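Local coordinates for protein ACDH-11, isoform b (Caenorhabditis elegans, PDB 4Y9J) that is a flavoprotein of the acyl-CoA dehydrogenase family, binding flavin-adenine dinucleotide in an assembly of four protein chains, at residues G219-S224 with L288-A293; I269-L274 with P284-L289; V231-A236 with L254-I259. All coordinates share one frame; numbering follows the deposited sequence.

Interaction 1. Residues G219-S224 with L288-A293; sequences GYKWFS and LLLDGA. With FAD (flavin-adenine dinucleotide), chain E.
L288 and L290 flank K221 and G219 on one face of an antiparallel strand pair, while Y220 and L289 share the other. Four backbone bonds join the strands, two at the G219–L290 pair and two at K221–L288. Y220 turns CG anti to its own backbone N (chi1 -165°), which lays the ring beside the partner strand: the L288 carbonyl oxygen sits 3.9 Å above one ring face, displaced toward the rim, and L289 CD1 lies 4.2 Å from Y220 CD2, with the two side chains crossing at about a right angle. The phenol continues to E287, which binds its OH, so a tyrosine suits a place that is greasy at the base and polar at the tip. G219 is fully extended and has no side chain to point at L290 CD2; L290 CB lies 3.5 Å from G219 O. K221 bends at chi2 (-62°) and then runs straight; its CE passes L290 CD2 at 4.2 Å, and the ammonium, carried away from the pair, forms a salt bridge with E192. Farther along, L288 CD1 packs 3.4 Å from S224 OG, a buried hydroxyl that finds no polar partner in the model, though the small serine allows the leucine to come close. F223, just before S224, packs on the flavin: its CB lies 3.3 Å from FAD C10, and its CD2 reaches 3.4 Å from FAD C9A, while its carbonyl O stands 3.1 Å from FAD N3. After L290 the chain turns a corner at D291 and G292; G292 and A293 both face L217 in a G1 beta bulge, where the positive phi of G292 (86°) favours glycine, and the strand resumes. Such strand pairing beside the flavin is characteristic of the beta-sheet middle domain of acyl-CoA dehydrogenases.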
loop_
_atom_site.group_PDB
_atom_site.type_symbol
_atom_site.label_atom_id
_atom_site.label_comp_id
_atom_site.label_asym_id
_atom_site.label_seq_id
_atom_site.Cartn_x
_atom_site.Cartn_y
_atom_site.Cartn_z
ATOM N N GLY B 219 0.743 26.566 -19.600
ATOM C CA GLY B 219 0.876 26.938 -18.179
ATOM C C GLY B 219 0.914 25.763 -17.266
ATOM O O GLY B 219 0.824 24.577 -17.741
ATOM N N TYR B 220 1.007 26.043 -15.958
ATOM C CA TYR B 220 1.051 25.022 -14.964
ATOM C C TYR B 220 -0.021 25.294 -13.906
ATOM O O TYR B 220 0.051 26.348 -13.251
ATOM C CB TYR B 220 2.432 24.958 -14.313
ATOM C CG TYR B 220 2.680 23.682 -13.521
ATOM C CD1 TYR B 220 2.160 23.458 -12.250
ATOM C CD2 TYR B 220 3.523 22.736 -14.032
ATOM C CE1 TYR B 220 2.446 22.289 -11.552
ATOM C CE2 TYR B 220 3.756 21.547 -13.377
ATOM C CZ TYR B 220 3.265 21.325 -12.138
ATOM O OH TYR B 220 3.543 20.110 -11.547
ATOM N N LYS B 221 -1.020 24.431 -13.770
ATOM C CA LYS B 221 -2.072 24.630 -12.783
ATOM C C LYS B 221 -1.694 23.818 -11.544
ATOM O O LYS B 221 -1.542 22.604 -11.579
ATOM C CB LYS B 221 -3.404 24.237 -13.367
ATOM C CG LYS B 221 -3.762 25.077 -14.562
ATOM C CD LYS B 221 -3.903 26.583 -14.197
ATOM C CE LYS B 221 -4.139 27.434 -15.417
ATOM N NZ LYS B 221 -4.514 28.815 -15.006
ATOM N N TRP B 222 -1.522 24.504 -10.435
ATOM C CA TRP B 222 -0.890 23.932 -9.242
ATOM C C TRP B 222 -1.831 23.143 -8.377
ATOM O O TRP B 222 -1.358 22.251 -7.681
ATOM C CB TRP B 222 -0.230 25.076 -8.457
ATOM C CG TRP B 222 0.481 24.795 -7.193
ATOM C CD1 TRP B 222 0.358 25.552 -6.041
ATOM C CD2 TRP B 222 1.558 23.891 -6.963
ATOM N NE1 TRP B 222 1.199 25.080 -5.068
ATOM C CE2 TRP B 222 1.979 24.079 -5.613
ATOM C CE3 TRP B 222 2.249 22.960 -7.761
ATOM C CZ2 TRP B 222 3.009 23.326 -5.052
ATOM C CZ3 TRP B 222 3.263 22.197 -7.192
ATOM C CH2 TRP B 222 3.624 22.377 -5.845
ATOM N N PHE B 223 -3.113 23.514 -8.344
ATOM C CA PHE B 223 -4.166 22.736 -7.698
ATOM C C PHE B 223 -5.326 22.694 -8.678
ATOM O O PHE B 223 -5.901 23.760 -8.964
ATOM C CB PHE B 223 -4.752 23.332 -6.395
ATOM C CG PHE B 223 -3.843 23.207 -5.180
ATOM C CD1 PHE B 223 -2.674 23.962 -5.075
ATOM C CD2 PHE B 223 -4.105 22.267 -4.191
ATOM C CE1 PHE B 223 -1.829 23.800 -3.936
ATOM C CE2 PHE B 223 -3.253 22.115 -3.090
ATOM C CZ PHE B 223 -2.128 22.878 -2.986
ATOM N N SER B 224 -5.685 21.482 -9.118
ATOM C CA SER B 224 -6.877 21.298 -10.005
ATOM C C SER B 224 -7.701 20.144 -9.495
ATOM O O SER B 224 -7.374 18.976 -9.753
ATOM C CB SER B 224 -6.382 20.990 -11.424
ATOM O OG SER B 224 -5.725 22.079 -11.953
ATOM N N LEU B 288 -1.523 20.122 -13.091
ATOM C CA LEU B 288 -1.690 20.033 -14.559
ATOM C C LEU B 288 -0.673 20.826 -15.290
ATOM O O LEU B 288 -0.524 22.049 -15.068
ATOM C CB LEU B 288 -3.110 20.455 -15.008
ATOM C CG LEU B 288 -4.280 19.736 -14.332
ATOM C CD1 LEU B 288 -5.551 20.373 -14.896
ATOM C CD2 LEU B 288 -4.243 18.265 -14.476
ATOM N N LEU B 289 -0.049 20.195 -16.272
ATOM C CA LEU B 289 0.798 20.880 -17.187
ATOM C C LEU B 289 0.048 21.016 -18.488
ATOM O O LEU B 289 -0.229 20.002 -19.178
ATOM C CB LEU B 289 2.157 20.188 -17.323
ATOM C CG LEU B 289 3.128 20.701 -18.377
ATOM C CD1 LEU B 289 3.497 22.161 -18.185
ATOM C CD2 LEU B 289 4.462 19.944 -18.469
ATOM N N LEU B 290 -0.233 22.261 -18.837
ATOM C CA LEU B 290 -0.949 22.673 -20.066
ATOM C C LEU B 290 0.038 23.015 -21.140
ATOM O O LEU B 290 0.874 23.940 -21.009
ATOM C CB LEU B 290 -1.858 23.864 -19.827
ATOM C CG LEU B 290 -3.257 23.654 -19.212
ATOM C CD1 LEU B 290 -3.379 22.656 -18.130
ATOM C CD2 LEU B 290 -3.871 24.940 -18.734
ATOM N N ASP B 291 -0.022 22.262 -22.226
ATOM C CA ASP B 291 0.806 22.521 -23.359
ATOM C C ASP B 291 -0.013 22.385 -24.616
ATOM O O ASP B 291 -0.055 21.307 -25.231
ATOM C CB ASP B 291 1.977 21.546 -23.379
ATOM C CG ASP B 291 2.896 21.759 -24.556
ATOM O OD1 ASP B 291 2.772 22.756 -25.311
ATOM O OD2 ASP B 291 3.753 20.884 -24.745
ATOM N N GLY B 292 -0.637 23.480 -25.028
ATOM C CA GLY B 292 -1.470 23.473 -26.243
ATOM C C GLY B 292 -2.926 23.017 -25.989
ATOM O O GLY B 292 -3.640 22.612 -26.946
ATOM N N ALA B 293 -3.399 23.113 -24.751
ATOM C CA ALA B 293 -4.820 22.848 -24.423
ATOM C C ALA B 293 -5.727 23.825 -25.149
ATOM O O ALA B 293 -5.580 25.014 -25.032
ATOM C CB ALA B 293 -5.043 22.961 -22.937
HETATM P PA FAD E . -1.046 31.836 -0.191
HETATM O O1A FAD E . -1.814 33.044 -0.724
HETATM O O2A FAD E . 0.413 31.659 -0.645
HETATM O O5B FAD E . -0.894 31.950 1.414
HETATM C C5B FAD E . -2.068 32.067 2.209
HETATM C C4B FAD E . -1.702 32.869 3.426
HETATM O O4B FAD E . -1.251 34.144 2.921
HETATM C C3B FAD E . -2.837 33.087 4.375
HETATM O O3B FAD E . -2.369 33.474 5.721
HETATM C C2B FAD E . -3.397 34.367 3.784
HETATM O O2B FAD E . -4.221 35.072 4.726
HETATM C C1B FAD E . -2.095 35.138 3.462
HETATM N N9A FAD E . -2.334 36.257 2.531
HETATM C C8A FAD E . -2.501 36.175 1.174
HETATM N N7A FAD E . -2.766 37.415 0.669
HETATM C C5A FAD E . -2.719 38.307 1.706
HETATM C C6A FAD E . -2.895 39.754 1.858
HETATM N N6A FAD E . -3.141 40.529 0.764
HETATM N N1A FAD E . -2.782 40.260 3.111
HETATM C C2A FAD E . -2.559 39.489 4.182
HETATM N N3A FAD E . -2.380 38.169 4.122
HETATM C C4A FAD E . -2.447 37.543 2.924
HETATM N N1 FAD E . -7.355 26.135 -6.520
HETATM C C2 FAD E . -7.890 26.056 -7.776
HETATM O O2 FAD E . -7.800 27.079 -8.504
HETATM N N3 FAD E . -8.571 25.052 -8.216
HETATM C C4 FAD E . -8.788 23.931 -7.568
HETATM O O4 FAD E . -9.413 23.014 -8.052
HETATM C C4X FAD E . -8.215 23.908 -6.174
HETATM N N5 FAD E . -8.290 22.694 -5.469
HETATM C C5X FAD E . -7.693 22.790 -4.182
HETATM C C6 FAD E . -7.807 21.599 -3.405
HETATM C C7 FAD E . -7.261 21.610 -2.077
HETATM C C7M FAD E . -7.451 20.347 -1.302
HETATM C C8 FAD E . -6.552 22.789 -1.624
HETATM C C8M FAD E . -5.936 22.798 -0.216
HETATM C C9 FAD E . -6.433 23.953 -2.376
HETATM C C9A FAD E . -6.982 23.971 -3.701
HETATM N N10 FAD E . -6.837 25.091 -4.471
HETATM C C10 FAD E . -7.437 25.050 -5.754
HETATM C "C1'" FAD E . -6.064 26.204 -4.051
HETATM C "C2'" FAD E . -6.638 27.217 -3.052
HETATM O "O2'" FAD E . -7.568 28.100 -3.648
HETATM C "C3'" FAD E . -5.477 28.011 -2.462
HETATM O "O3'" FAD E . -4.740 27.072 -1.719
HETATM C "C4'" FAD E . -5.972 29.165 -1.610
HETATM O "O4'" FAD E . -6.710 30.113 -2.383
HETATM C "C5'" FAD E . -4.808 29.842 -0.877
HETATM O "O5'" FAD E . -3.821 30.349 -1.866
HETATM P P FAD E . -2.268 29.769 -1.749
HETATM O O1P FAD E . -2.351 28.302 -1.602
HETATM O O2P FAD E . -1.477 30.403 -2.865
HETATM O O3P FAD E . -1.781 30.432 -0.334
#

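Interaction 2. Residues I269-L274 with P284-L289; sequences IQMVRL and PTAELL
R273 reaches across to E287, its stem and its guanidinium both meeting the carboxylate. From CB the chain leaves in the crowded position between backbone N and carbonyl carbon (chi1 65°), which sends R273 CG to 3.7 Å from E287 CD. R273 CD comes nearer still, 3.3 Å from E287 OE2. A bend at chi3 (-75°) then swings the guanidinium back, and R273 NH1 donates to E287 OE2 at 2.8 Å, from the syn side but tilted well out of the carboxylate plane; the acceptor lies close to the guanidinium plane, although the two planar groups stand 73° apart. R273 NH2 is taken by D429 of the third subunit, so arginine suits a site with acids of two chains. E287 OE2 also forms a salt bridge with K275, which probably favours its charged form, and Y220 OH is hydrogen-bonded to E287 OE1.

Backbone bonds run from V272 N to E287 O and from E287 N to R273 O. Beside them V272 CG2 packs 4.0 Å from L289 CB. On the other face M271 CG and I269 CG2 approach L288 CD2 at 3.8 and 3.9 Å, respectively, while L274 CD2 covers the small A286. Two further bonds pair Q270 with L289, completing the middle-domain beta hairpin of strands 269-274 and 285-298, whose T285 borders the FAD pocket.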
loop_
_atom_site.group_PDB
_atom_site.type_symbol
_atom_site.label_atom_id
_atom_site.label_comp_id
_atom_site.label_asym_id
_atom_site.label_seq_id
_atom_site.Cartn_x
_atom_site.Cartn_y
_atom_site.Cartn_z
ATOM N N ILE B 269 -3.122 18.341 -22.052
ATOM C CA ILE B 269 -2.926 18.391 -20.643
ATOM C C ILE B 269 -2.228 17.116 -20.208
ATOM O O ILE B 269 -2.506 16.062 -20.744
ATOM C CB ILE B 269 -4.291 18.425 -19.893
ATOM C CG1 ILE B 269 -5.005 19.755 -20.143
ATOM C CG2 ILE B 269 -4.190 18.123 -18.410
ATOM C CD1 ILE B 269 -6.521 19.619 -19.951
ATOM N N GLN B 270 -1.311 17.245 -19.262
ATOM C CA GLN B 270 -0.698 16.100 -18.594
ATOM C C GLN B 270 -0.880 16.280 -17.123
ATOM O O GLN B 270 -0.780 17.447 -16.588
ATOM C CB GLN B 270 0.813 15.990 -18.902
ATOM C CG GLN B 270 1.096 15.299 -20.219
ATOM C CD GLN B 270 2.594 15.092 -20.419
ATOM O OE1 GLN B 270 3.367 15.437 -19.573
ATOM N NE2 GLN B 270 2.960 14.615 -21.531
ATOM N N MET B 271 -1.205 15.209 -16.433
ATOM C CA MET B 271 -1.350 15.301 -15.019
ATOM C C MET B 271 0.001 14.943 -14.396
ATOM O O MET B 271 0.491 13.786 -14.466
ATOM C CB MET B 271 -2.420 14.360 -14.526
ATOM C CG MET B 271 -3.825 14.518 -15.133
ATOM S SD MET B 271 -5.053 13.559 -14.187
ATOM C CE MET B 271 -6.385 13.703 -15.359
ATOM N N VAL B 272 0.614 15.899 -13.760
ATOM C CA VAL B 272 1.949 15.696 -13.223
ATOM C C VAL B 272 1.919 14.759 -12.038
ATOM O O VAL B 272 2.786 13.886 -11.958
ATOM C CB VAL B 272 2.626 17.056 -12.871
ATOM C CG1 VAL B 272 4.018 16.834 -12.278
ATOM C CG2 VAL B 272 2.738 17.920 -14.106
ATOM N N ARG B 273 1.012 14.972 -11.088
ATOM C CA ARG B 273 0.790 14.137 -9.931
ATOM C C ARG B 273 -0.539 14.421 -9.288
ATOM O O ARG B 273 -1.144 15.447 -9.579
ATOM C CB ARG B 273 1.925 14.337 -8.874
ATOM C CG ARG B 273 1.868 15.744 -8.343
ATOM C CD ARG B 273 3.134 16.182 -7.645
ATOM N NE ARG B 273 3.188 15.572 -6.401
ATOM C CZ ARG B 273 2.958 16.178 -5.236
ATOM N NH1 ARG B 273 2.678 17.426 -5.166
ATOM N NH2 ARG B 273 3.077 15.478 -4.120
ATOM N N LEU B 274 -1.022 13.511 -8.450
ATOM C CA LEU B 274 -2.091 13.808 -7.559
ATOM C C LEU B 274 -1.517 14.366 -6.254
ATOM O O LEU B 274 -0.436 13.883 -5.812
ATOM C CB LEU B 274 -2.996 12.634 -7.254
ATOM C CG LEU B 274 -3.687 12.053 -8.486
ATOM C CD1 LEU B 274 -4.546 10.855 -8.048
ATOM C CD2 LEU B 274 -4.437 13.094 -9.266
ATOM N N PRO B 284 -10.075 13.727 -6.487
ATOM C CA PRO B 284 -8.774 13.747 -7.151
ATOM C C PRO B 284 -8.323 15.173 -7.413
ATOM O O PRO B 284 -9.042 15.906 -8.099
ATOM C CB PRO B 284 -9.041 13.053 -8.457
ATOM C CG PRO B 284 -10.515 13.047 -8.601
ATOM C CD PRO B 284 -11.135 13.156 -7.307
ATOM N N THR B 285 -7.253 15.587 -6.814
ATOM C CA THR B 285 -6.717 16.934 -7.048
ATOM C C THR B 285 -5.353 16.752 -7.653
ATOM O O THR B 285 -4.462 16.126 -7.072
ATOM C CB THR B 285 -6.669 17.766 -5.735
ATOM O OG1 THR B 285 -7.975 17.889 -5.143
ATOM C CG2 THR B 285 -6.016 19.119 -5.947
ATOM N N ALA B 286 -5.144 17.324 -8.835
ATOM C CA ALA B 286 -3.902 17.165 -9.579
ATOM C C ALA B 286 -3.162 18.436 -9.787
ATOM O O ALA B 286 -3.710 19.559 -9.660
ATOM C CB ALA B 286 -4.243 16.557 -10.964
ATOM N N GLU B 287 -1.909 18.306 -10.166
ATOM C CA GLU B 287 -1.187 19.371 -10.830
ATOM C C GLU B 287 -1.241 19.097 -12.333
ATOM O O GLU B 287 -0.968 17.967 -12.771
ATOM C CB GLU B 287 0.271 19.416 -10.402
ATOM C CG GLU B 287 0.428 19.588 -8.891
ATOM C CD GLU B 287 1.839 19.421 -8.360
ATOM O OE1 GLU B 287 2.828 19.483 -9.158
ATOM O OE2 GLU B 287 1.902 19.236 -7.104
ATOM N N LEU B 288 -1.523 20.122 -13.091
ATOM C CA LEU B 288 -1.690 20.033 -14.559
ATOM C C LEU B 288 -0.673 20.826 -15.290
ATOM O O LEU B 288 -0.524 22.049 -15.068
ATOM C CB LEU B 288 -3.110 20.455 -15.008
ATOM C CG LEU B 288 -4.280 19.736 -14.332
ATOM C CD1 LEU B 288 -5.551 20.373 -14.896
ATOM C CD2 LEU B 288 -4.243 18.265 -14.476
ATOM N N LEU B 289 -0.049 20.195 -16.272
ATOM C CA LEU B 289 0.798 20.880 -17.187
ATOM C C LEU B 289 0.048 21.016 -18.488
ATOM O O LEU B 289 -0.229 20.002 -19.178
ATOM C CB LEU B 289 2.157 20.188 -17.323
ATOM C CG LEU B 289 3.128 20.701 -18.377
ATOM C CD1 LEU B 289 3.497 22.161 -18.185
ATOM C CD2 LEU B 289 4.462 19.944 -18.469
#

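Interaction 3. Residues V231-A236 with L254-I259; sequences VALTLA and LFLLKI
F255 lays its ring beside the end of the partner strand, where the carbonyl oxygens of T234 and A236 lie at its edge, in the ring plane, 3.9 Å separating F255 CE1 from A236 O. The A236 methyl meets the ring obliquely, its CB 3.6 Å from F255 CE1, and Y215 adds an edge-to-face contact. The small methyl of A236 lets its CB come close to the ring.

Behind the phenyl group the same face continues with T234, L257 and A232. T234 splits its functions: CG2 packs 3.9 Å from L257 CD2, while OG1, set anti to the backbone N (chi1 -168°), turns to W189 O and the K221 ammonium. L257 places CG between its backbone N and carbonyl carbon (chi1 72°), which brings CD2 to 3.5 Å from A232 O. The small A232 also accepts I259, whose CD1 lies 4.3 Å from A232 CB.

Leucines fill the other face. L233 CD2 meets L256 CD1 at 3.7 Å, and L235 CD2 approaches L254 CD1 at 3.9 Å; in each pair the branched ends cross obliquely, methyl against methyl. L254 CD1 also slides over to 3.4 Å from T234 O. At the margin V231 CG1 touches K258 CG, the aliphatic start of a partly exposed lysine.

Two bonds at A232–L257 and two at T234–F255 hold the antiparallel strands together. Strand 231-238 pairs in parallel with strand 186-189, and strand 252-258 runs antiparallel to strand 285-298. W189 packs on A232, L257 and I259, whereas helix 304-338 covers the leucine-rich face through I308 and M311, seating the sheet of the middle domain against the helical part of the chain.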
loop_
_atom_site.group_PDB
_atom_site.type_symbol
_atom_site.label_atom_id
_atom_site.label_comp_id
_atom_site.label_asym_id
_atom_site.label_seq_id
_atom_site.Cartn_x
_atom_site.Cartn_y
_atom_site.Cartn_z
ATOM N N VAL B 231 -15.514 19.724 -18.089
ATOM C CA VAL B 231 -15.049 21.044 -18.518
ATOM C C VAL B 231 -14.405 21.754 -17.340
ATOM O O VAL B 231 -14.522 21.343 -16.187
ATOM C CB VAL B 231 -16.188 21.936 -19.067
ATOM C CG1 VAL B 231 -16.776 21.363 -20.335
ATOM C CG2 VAL B 231 -17.246 22.171 -18.002
ATOM N N ALA B 232 -13.748 22.862 -17.648
ATOM C CA ALA B 232 -13.167 23.707 -16.646
ATOM C C ALA B 232 -13.121 25.137 -17.118
ATOM O O ALA B 232 -12.991 25.409 -18.288
ATOM C CB ALA B 232 -11.765 23.223 -16.292
ATOM N N LEU B 233 -13.226 26.025 -16.160
ATOM C CA LEU B 233 -12.974 27.439 -16.355
ATOM C C LEU B 233 -11.591 27.723 -15.854
ATOM O O LEU B 233 -11.222 27.240 -14.771
ATOM C CB LEU B 233 -14.006 28.232 -15.595
ATOM C CG LEU B 233 -15.457 28.134 -16.192
ATOM C CD1 LEU B 233 -16.453 28.915 -15.363
ATOM C CD2 LEU B 233 -15.451 28.821 -17.511
ATOM N N THR B 234 -10.846 28.548 -16.592
ATOM C CA THR B 234 -9.523 28.944 -16.149
ATOM C C THR B 234 -9.144 30.320 -16.648
ATOM O O THR B 234 -9.855 30.894 -17.463
ATOM C CB THR B 234 -8.468 27.882 -16.618
ATOM O OG1 THR B 234 -7.194 28.085 -15.969
ATOM C CG2 THR B 234 -8.338 27.866 -18.072
ATOM N N LEU B 235 -8.074 30.885 -16.080
ATOM C CA LEU B 235 -7.576 32.219 -16.440
ATOM C C LEU B 235 -6.268 32.024 -17.118
ATOM O O LEU B 235 -5.545 31.114 -16.716
ATOM C CB LEU B 235 -7.303 33.000 -15.175
ATOM C CG LEU B 235 -8.558 33.261 -14.352
ATOM C CD1 LEU B 235 -8.142 33.966 -13.055
ATOM C CD2 LEU B 235 -9.602 34.114 -15.097
ATOM N N ALA B 236 -5.966 32.876 -18.087
ATOM C CA ALA B 236 -4.694 32.927 -18.778
ATOM C C ALA B 236 -4.433 34.304 -19.347
ATOM O O ALA B 236 -5.353 35.104 -19.471
ATOM C CB ALA B 236 -4.688 31.906 -19.914
ATOM N N LEU B 254 -10.622 35.098 -19.182
ATOM C CA LEU B 254 -11.288 33.858 -18.784
ATOM C C LEU B 254 -11.485 32.938 -19.979
ATOM O O LEU B 254 -11.772 33.409 -21.062
ATOM C CB LEU B 254 -12.662 34.193 -18.186
ATOM C CG LEU B 254 -13.477 33.024 -17.637
ATOM C CD1 LEU B 254 -12.775 32.332 -16.488
ATOM C CD2 LEU B 254 -14.846 33.520 -17.216
ATOM N N PHE B 255 -11.373 31.632 -19.732
ATOM C CA PHE B 255 -11.467 30.593 -20.749
ATOM C C PHE B 255 -12.278 29.434 -20.272
ATOM O O PHE B 255 -12.267 29.072 -19.083
ATOM C CB PHE B 255 -10.075 30.053 -21.178
ATOM C CG PHE B 255 -9.210 31.075 -21.829
ATOM C CD1 PHE B 255 -8.491 31.962 -21.058
ATOM C CD2 PHE B 255 -9.148 31.180 -23.190
ATOM C CE1 PHE B 255 -7.713 32.942 -21.645
ATOM C CE2 PHE B 255 -8.347 32.164 -23.807
ATOM C CZ PHE B 255 -7.630 33.042 -23.014
ATOM N N LEU B 256 -12.914 28.814 -21.226
ATOM C CA LEU B 256 -13.703 27.612 -21.017
ATOM C C LEU B 256 -13.114 26.539 -21.892
ATOM O O LEU B 256 -12.904 26.808 -23.085
ATOM C CB LEU B 256 -15.186 27.806 -21.425
ATOM C CG LEU B 256 -16.103 26.578 -21.288
ATOM C CD1 LEU B 256 -16.327 26.151 -19.854
ATOM C CD2 LEU B 256 -17.456 26.848 -21.994
ATOM N N LEU B 257 -12.862 25.358 -21.315
ATOM C CA LEU B 257 -12.357 24.217 -22.078
ATOM C C LEU B 257 -12.922 22.889 -21.705
ATOM O O LEU B 257 -13.414 22.703 -20.568
ATOM C CB LEU B 257 -10.838 24.120 -22.052
ATOM C CG LEU B 257 -10.117 23.685 -20.783
ATOM C CD1 LEU B 257 -8.758 23.093 -21.094
ATOM C CD2 LEU B 257 -9.920 24.796 -19.855
ATOM N N LYS B 258 -12.872 21.968 -22.677
ATOM C CA LYS B 258 -13.173 20.568 -22.448
ATOM C C LYS B 258 -11.882 19.874 -21.981
ATOM O O LYS B 258 -10.844 20.096 -22.583
ATOM C CB LYS B 258 -13.686 19.851 -23.691
ATOM C CG LYS B 258 -15.170 20.003 -23.904
ATOM C CD LYS B 258 -15.602 19.239 -25.105
ATOM C CE LYS B 258 -15.773 17.736 -24.837
ATOM N NZ LYS B 258 -16.707 17.426 -23.744
ATOM N N ILE B 259 -11.979 19.068 -20.935
ATOM C CA ILE B 259 -10.805 18.446 -20.317
ATOM C C ILE B 259 -10.320 17.319 -21.243
ATOM O O ILE B 259 -9.103 17.106 -21.422
ATOM C CB ILE B 259 -11.132 17.988 -18.901
ATOM C CG1 ILE B 259 -11.433 19.227 -18.040
ATOM C CG2 ILE B 259 -9.977 17.198 -18.262
ATOM C CD1 ILE B 259 -11.787 18.904 -16.584
#

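All three contacts belong to one mixed sheet of the middle domain, and strand 285-298 serves interactions 1 and 2 directly, which share L288 and L289. Their centres lie about 7 Å apart, and Y220 OH meets E287 OE1 at 2.6 Å, a probable hydrogen bond. Interaction 3 is nested in the chain loop closed by interaction 1; their centres are about 11 Å apart, and K221 NZ reaches L235 O at 3.0 Å, probably a hydrogen bond. Interactions 2 and 3, with centres about 15 Å apart, touch through I269 CD1 and L257 CD1 at 4.3 Å. F223, S224 and T285 border the FAD pocket, while the L235 side chain lies about 7 Å from bound UCC.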